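Local coordinates for protein glucokinase (Leishmania braziliensis MHOM/BR/75/M2904, PDB 6EDI) that probably phosphorylates D-glucose with ATP, as a dimeric glucokinase of the actin-like ATPase superfamily, here captured in an open conformation, at residues Asn156-Leu168 and Ser216-Val230. Sequence-based numbering, arbitrary orientation.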
loop_
_atom_site.group_PDB
_atom_site.type_symbol
_atom_site.label_atom_id
_atom_site.label_comp_id
_atom_site.label_asym_id
_atom_site.label_seq_id
_atom_site.Cartn_x
_atom_site.Cartn_y
_atom_site.Cartn_z
ATOM N N ASN A 156 9.484 -4.517 10.153
ATOM C CA ASN A 156 8.365 -5.237 10.755
ATOM C C ASN A 156 8.498 -6.705 10.421
ATOM O O ASN A 156 9.068 -7.061 9.390
ATOM C CB ASN A 156 7.027 -4.721 10.203
ATOM C CG ASN A 156 6.485 -3.545 10.993
ATOM O OD1 ASN A 156 6.006 -3.710 12.124
ATOM N ND2 ASN A 156 6.549 -2.349 10.402
ATOM N N ASP A 157 7.983 -7.557 11.298
ATOM C CA ASP A 157 7.995 -9.003 11.097
ATOM C C ASP A 157 7.472 -9.396 9.695
ATOM O O ASP A 157 8.132 -10.138 8.951
ATOM C CB ASP A 157 7.228 -9.679 12.266
ATOM C CG ASP A 157 6.569 -11.003 11.881
ATOM O OD1 ASP A 157 7.205 -11.853 11.221
ATOM O OD2 ASP A 157 5.401 -11.209 12.279
ATOM N N LEU A 158 6.319 -8.869 9.310
ATOM C CA LEU A 158 5.734 -9.229 8.014
ATOM C C LEU A 158 6.433 -8.555 6.827
ATOM O O LEU A 158 6.372 -9.044 5.696
ATOM C CB LEU A 158 4.228 -8.941 7.995
ATOM C CG LEU A 158 3.413 -10.215 7.981
ATOM C CD1 LEU A 158 3.815 -11.008 6.769
ATOM C CD2 LEU A 158 3.720 -11.003 9.247
ATOM N N GLU A 159 7.082 -7.429 7.086
ATOM C CA GLU A 159 7.875 -6.767 6.050
ATOM C C GLU A 159 9.074 -7.652 5.745
ATOM O O GLU A 159 9.363 -7.975 4.580
ATOM C CB GLU A 159 8.296 -5.378 6.528
ATOM C CG GLU A 159 9.233 -4.624 5.599
ATOM C CD GLU A 159 9.710 -3.322 6.204
ATOM O OE1 GLU A 159 9.445 -3.101 7.406
ATOM O OE2 GLU A 159 10.358 -2.531 5.480
ATOM N N ALA A 160 9.747 -8.099 6.804
ATOM C CA ALA A 160 10.877 -8.995 6.631
ATOM C C ALA A 160 10.438 -10.304 5.974
ATOM O O ALA A 160 11.156 -10.843 5.150
ATOM C CB ALA A 160 11.596 -9.241 7.946
ATOM N N GLY A 161 9.257 -10.805 6.321
ATOM C CA GLY A 161 8.766 -12.054 5.736
ATOM C C GLY A 161 8.557 -11.954 4.235
ATOM O O GLY A 161 8.906 -12.862 3.457
ATOM N N ALA A 162 7.983 -10.832 3.829
ATOM C CA ALA A 162 7.790 -10.531 2.416
ATOM C C ALA A 162 9.125 -10.453 1.676
ATOM O O ALA A 162 9.258 -10.986 0.565
ATOM C CB ALA A 162 7.004 -9.251 2.258
ATOM N N TYR A 163 10.114 -9.796 2.274
ATOM C CA TYR A 163 11.448 -9.797 1.660
ATOM C C TYR A 163 11.996 -11.230 1.531
ATOM O O TYR A 163 12.758 -11.545 0.608
ATOM C CB TYR A 163 12.423 -8.892 2.423
ATOM C CG TYR A 163 12.335 -7.429 2.061
ATOM C CD1 TYR A 163 12.680 -6.990 0.787
ATOM C CD2 TYR A 163 11.933 -6.479 2.997
ATOM C CE1 TYR A 163 12.590 -5.646 0.442
ATOM C CE2 TYR A 163 11.851 -5.126 2.666
ATOM C CZ TYR A 163 12.182 -4.722 1.378
ATOM O OH TYR A 163 12.100 -3.391 1.022
ATOM N N GLY A 164 11.612 -12.104 2.459
ATOM C CA GLY A 164 12.033 -13.489 2.392
ATOM C C GLY A 164 11.430 -14.191 1.190
ATOM O O GLY A 164 12.092 -14.984 0.514
ATOM N N VAL A 165 10.164 -13.895 0.922
ATOM C CA VAL A 165 9.478 -14.463 -0.232
ATOM C C VAL A 165 10.188 -14.024 -1.492
ATOM O O VAL A 165 10.433 -14.833 -2.393
ATOM C CB VAL A 165 8.031 -13.982 -0.308
ATOM C CG1 VAL A 165 7.348 -14.542 -1.545
ATOM C CG2 VAL A 165 7.286 -14.389 0.962
ATOM N N LEU A 166 10.518 -12.734 -1.550
ATOM C CA LEU A 166 11.224 -12.190 -2.705
ATOM C C LEU A 166 12.582 -12.869 -2.843
ATOM O O LEU A 166 12.998 -13.229 -3.941
ATOM C CB LEU A 166 11.425 -10.689 -2.541
ATOM C CG LEU A 166 12.310 -10.069 -3.620
ATOM C CD1 LEU A 166 11.642 -10.210 -4.977
ATOM C CD2 LEU A 166 12.575 -8.616 -3.299
ATOM N N ALA A 167 13.264 -13.046 -1.716
ATOM C CA ALA A 167 14.577 -13.677 -1.722
ATOM C C ALA A 167 14.481 -15.076 -2.319
ATOM O O ALA A 167 15.283 -15.449 -3.179
ATOM C CB ALA A 167 15.151 -13.719 -0.334
ATOM N N LEU A 168 13.500 -15.844 -1.861
ATOM C CA LEU A 168 13.291 -17.195 -2.370
ATOM C C LEU A 168 12.997 -17.178 -3.861
ATOM O O LEU A 168 13.465 -18.041 -4.617
ATOM C CB LEU A 168 12.143 -17.878 -1.631
ATOM C CG LEU A 168 12.347 -18.212 -0.153
ATOM C CD1 LEU A 168 11.030 -18.587 0.518
ATOM C CD2 LEU A 168 13.351 -19.341 -0.037
ATOM N N SER A 216 0.312 -8.700 7.519
ATOM C CA SER A 216 0.211 -8.360 6.110
ATOM C C SER A 216 1.320 -7.402 5.686
ATOM O O SER A 216 1.865 -6.654 6.505
ATOM C CB SER A 216 -1.129 -7.705 5.826
ATOM O OG SER A 216 -1.254 -6.595 6.667
ATOM N N SER A 217 1.644 -7.434 4.396
ATOM C CA SER A 217 2.665 -6.569 3.815
ATOM C C SER A 217 2.574 -6.674 2.302
ATOM O O SER A 217 1.959 -7.602 1.753
ATOM C CB SER A 217 4.074 -6.947 4.304
ATOM O OG SER A 217 4.351 -8.320 4.075
ATOM N N LEU A 218 3.160 -5.715 1.605
ATOM C CA LEU A 218 3.055 -5.726 0.157
ATOM C C LEU A 218 4.429 -5.584 -0.450
ATOM O O LEU A 218 5.174 -4.648 -0.108
ATOM C CB LEU A 218 2.144 -4.593 -0.323
ATOM C CG LEU A 218 2.042 -4.404 -1.837
ATOM C CD1 LEU A 218 1.013 -5.356 -2.453
ATOM C CD2 LEU A 218 1.779 -2.951 -2.202
ATOM N N ILE A 219 4.770 -6.514 -1.339
ATOM C CA ILE A 219 5.973 -6.365 -2.134
ATOM C C ILE A 219 5.533 -5.587 -3.369
ATOM O O ILE A 219 4.767 -6.086 -4.203
ATOM C CB ILE A 219 6.587 -7.697 -2.565
ATOM C CG1 ILE A 219 6.721 -8.664 -1.382
ATOM C CG2 ILE A 219 7.965 -7.455 -3.222
ATOM C CD1 ILE A 219 7.295 -10.003 -1.754
ATOM N N HIS A 220 5.979 -4.342 -3.464
ATOM C CA HIS A 220 5.606 -3.504 -4.613
ATOM C C HIS A 220 6.713 -3.563 -5.651
ATOM O O HIS A 220 7.879 -3.359 -5.316
ATOM C CB HIS A 220 5.370 -2.067 -4.160
ATOM C CG HIS A 220 5.144 -1.104 -5.294
ATOM N ND1 HIS A 220 4.029 -1.151 -6.095
ATOM C CD2 HIS A 220 5.892 -0.069 -5.743
ATOM C CE1 HIS A 220 4.095 -0.187 -7.000
ATOM N NE2 HIS A 220 5.210 0.486 -6.804
ATOM N N TYR A 221 6.361 -3.879 -6.898
ATOM C CA TYR A 221 7.346 -3.902 -7.972
ATOM C C TYR A 221 7.428 -2.530 -8.611
ATOM O O TYR A 221 6.403 -1.910 -8.881
ATOM C CB TYR A 221 7.017 -4.946 -9.045
ATOM C CG TYR A 221 7.956 -4.839 -10.225
ATOM C CD1 TYR A 221 9.281 -5.225 -10.121
ATOM C CD2 TYR A 221 7.520 -4.321 -11.436
ATOM C CE1 TYR A 221 10.146 -5.110 -11.187
ATOM C CE2 TYR A 221 8.381 -4.201 -12.509
ATOM C CZ TYR A 221 9.689 -4.600 -12.378
ATOM O OH TYR A 221 10.550 -4.489 -13.437
ATOM N N VAL A 222 8.657 -2.074 -8.840
ATOM C CA VAL A 222 8.938 -0.733 -9.350
ATOM C C VAL A 222 9.575 -0.810 -10.742
ATOM O O VAL A 222 10.768 -1.106 -10.879
ATOM C CB VAL A 222 9.898 0.039 -8.409
ATOM C CG1 VAL A 222 10.177 1.412 -8.981
ATOM C CG2 VAL A 222 9.335 0.150 -6.984
ATOM N N GLY A 223 8.794 -0.528 -11.780
ATOM C CA GLY A 223 9.274 -0.708 -13.143
ATOM C C GLY A 223 10.466 0.156 -13.539
ATOM O O GLY A 223 11.340 -0.290 -14.300
ATOM N N VAL A 224 10.505 1.382 -13.016
ATOM C CA VAL A 224 11.539 2.359 -13.371
ATOM C C VAL A 224 12.927 1.825 -13.076
ATOM O O VAL A 224 13.833 1.935 -13.901
ATOM C CB VAL A 224 11.368 3.680 -12.594
ATOM C CG1 VAL A 224 12.320 4.733 -13.133
ATOM C CG2 VAL A 224 9.943 4.179 -12.686
ATOM N N SER A 225 13.071 1.219 -11.900
ATOM C CA SER A 225 14.355 0.744 -11.408
ATOM C C SER A 225 14.476 -0.770 -11.463
ATOM O O SER A 225 15.497 -1.327 -11.046
ATOM C CB SER A 225 14.572 1.214 -9.964
ATOM O OG SER A 225 13.573 0.703 -9.083
ATOM N N ASP A 226 13.432 -1.423 -11.965
ATOM C CA ASP A 226 13.350 -2.885 -12.008
ATOM C C ASP A 226 13.707 -3.476 -10.648
ATOM O O ASP A 226 14.592 -4.333 -10.527
ATOM C CB ASP A 226 14.244 -3.454 -13.115
ATOM C CG ASP A 226 14.067 -4.944 -13.295
ATOM O OD1 ASP A 226 12.939 -5.433 -13.076
ATOM O OD2 ASP A 226 15.053 -5.628 -13.638
ATOM N N SER A 227 13.041 -2.980 -9.613
ATOM C CA SER A 227 13.361 -3.404 -8.257
ATOM C C SER A 227 12.070 -3.490 -7.476
ATOM O O SER A 227 11.011 -3.057 -7.954
ATOM C CB SER A 227 14.301 -2.405 -7.587
ATOM O OG SER A 227 13.712 -1.125 -7.608
ATOM N N TYR A 228 12.152 -4.046 -6.275
ATOM C CA TYR A 228 10.972 -4.168 -5.432
ATOM C C TYR A 228 11.169 -3.424 -4.114
ATOM O O TYR A 228 12.296 -3.282 -3.631
ATOM C CB TYR A 228 10.730 -5.641 -5.087
ATOM C CG TYR A 228 10.512 -6.594 -6.245
ATOM C CD1 TYR A 228 11.582 -7.075 -7.005
ATOM C CD2 TYR A 228 9.249 -7.072 -6.528
ATOM C CE1 TYR A 228 11.369 -7.979 -8.054
ATOM C CE2 TYR A 228 9.028 -7.979 -7.559
ATOM C CZ TYR A 228 10.083 -8.428 -8.308
ATOM O OH TYR A 228 9.826 -9.320 -9.331
ATOM N N ILE A 229 10.072 -2.981 -3.503
ATOM C CA ILE A 229 10.155 -2.435 -2.159
ATOM C C ILE A 229 8.988 -3.012 -1.385
ATOM O O ILE A 229 7.900 -3.175 -1.925
ATOM C CB ILE A 229 10.140 -0.878 -2.141
ATOM C CG1 ILE A 229 10.257 -0.345 -0.710
ATOM C CG2 ILE A 229 8.900 -0.310 -2.871
ATOM C CD1 ILE A 229 10.659 1.128 -0.635
ATOM N N VAL A 230 9.221 -3.368 -0.132
ATOM C CA VAL A 230 8.142 -3.906 0.682
ATOM C C VAL A 230 7.562 -2.821 1.578
ATOM O O VAL A 230 8.293 -2.010 2.153
ATOM C CB VAL A 230 8.596 -5.099 1.540
ATOM C CG1 VAL A 230 7.467 -5.519 2.495
ATOM C CG2 VAL A 230 9.019 -6.271 0.648
#
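Ala162, Tyr163 and Leu166 pack helix 157-168 against one face of the beta hairpin formed by strands 216-222 and 227-230, a buried helix-on-sheet contact at the edge of the second mixed sheet of this actin-like ATPase fold. The helix axis passes 7.1 Å from that of strand 216-222, at 40° to it. Such closeness suits alanine: the short Ala162 CB fits between Ser217, Ile219 CG1 and Val230 CG1, while Ile219 CD1 reaches the Ala162 carbonyl.

Val230, the residue most covered by the helix, packs on the Tyr163 ring. Its CG2 sits almost exactly over the middle of the ring, 3.4 Å from the centroid, a CH-pi contact. The ring also carries its hydroxyl to the strand, where the Val230 N-H points nearly straight (171°) at OH over 3.1 Å; tyrosine thus offers both an apolar face and an acceptor. On the next turn Leu166, with CG anti to the backbone N (chi1 173°), sets CD1 over one face of the Tyr228 ring, 3.8 Å from the centroid. Tyr221 CD1 covers the opposite face, and the Tyr228 hydroxyl is hydrogen-bonded to Gly201 O.

Near the helix start, Ser217 OG donates to Leu158 O over 2.7 Å, from above the carbonyl plane; Ala162 N approaches from the other face, so two donors grip this oxygen. The bond satisfies the buried serine hydroxyl, and the short side chain lets the helix come close.

Ile229 of the second subunit packs on Val222, while strand 205-210 continues the sheet beside strand 216-222, Val207 touching Ala162 and Ser217, and helix 399-409 packs on Ala167 and Leu168.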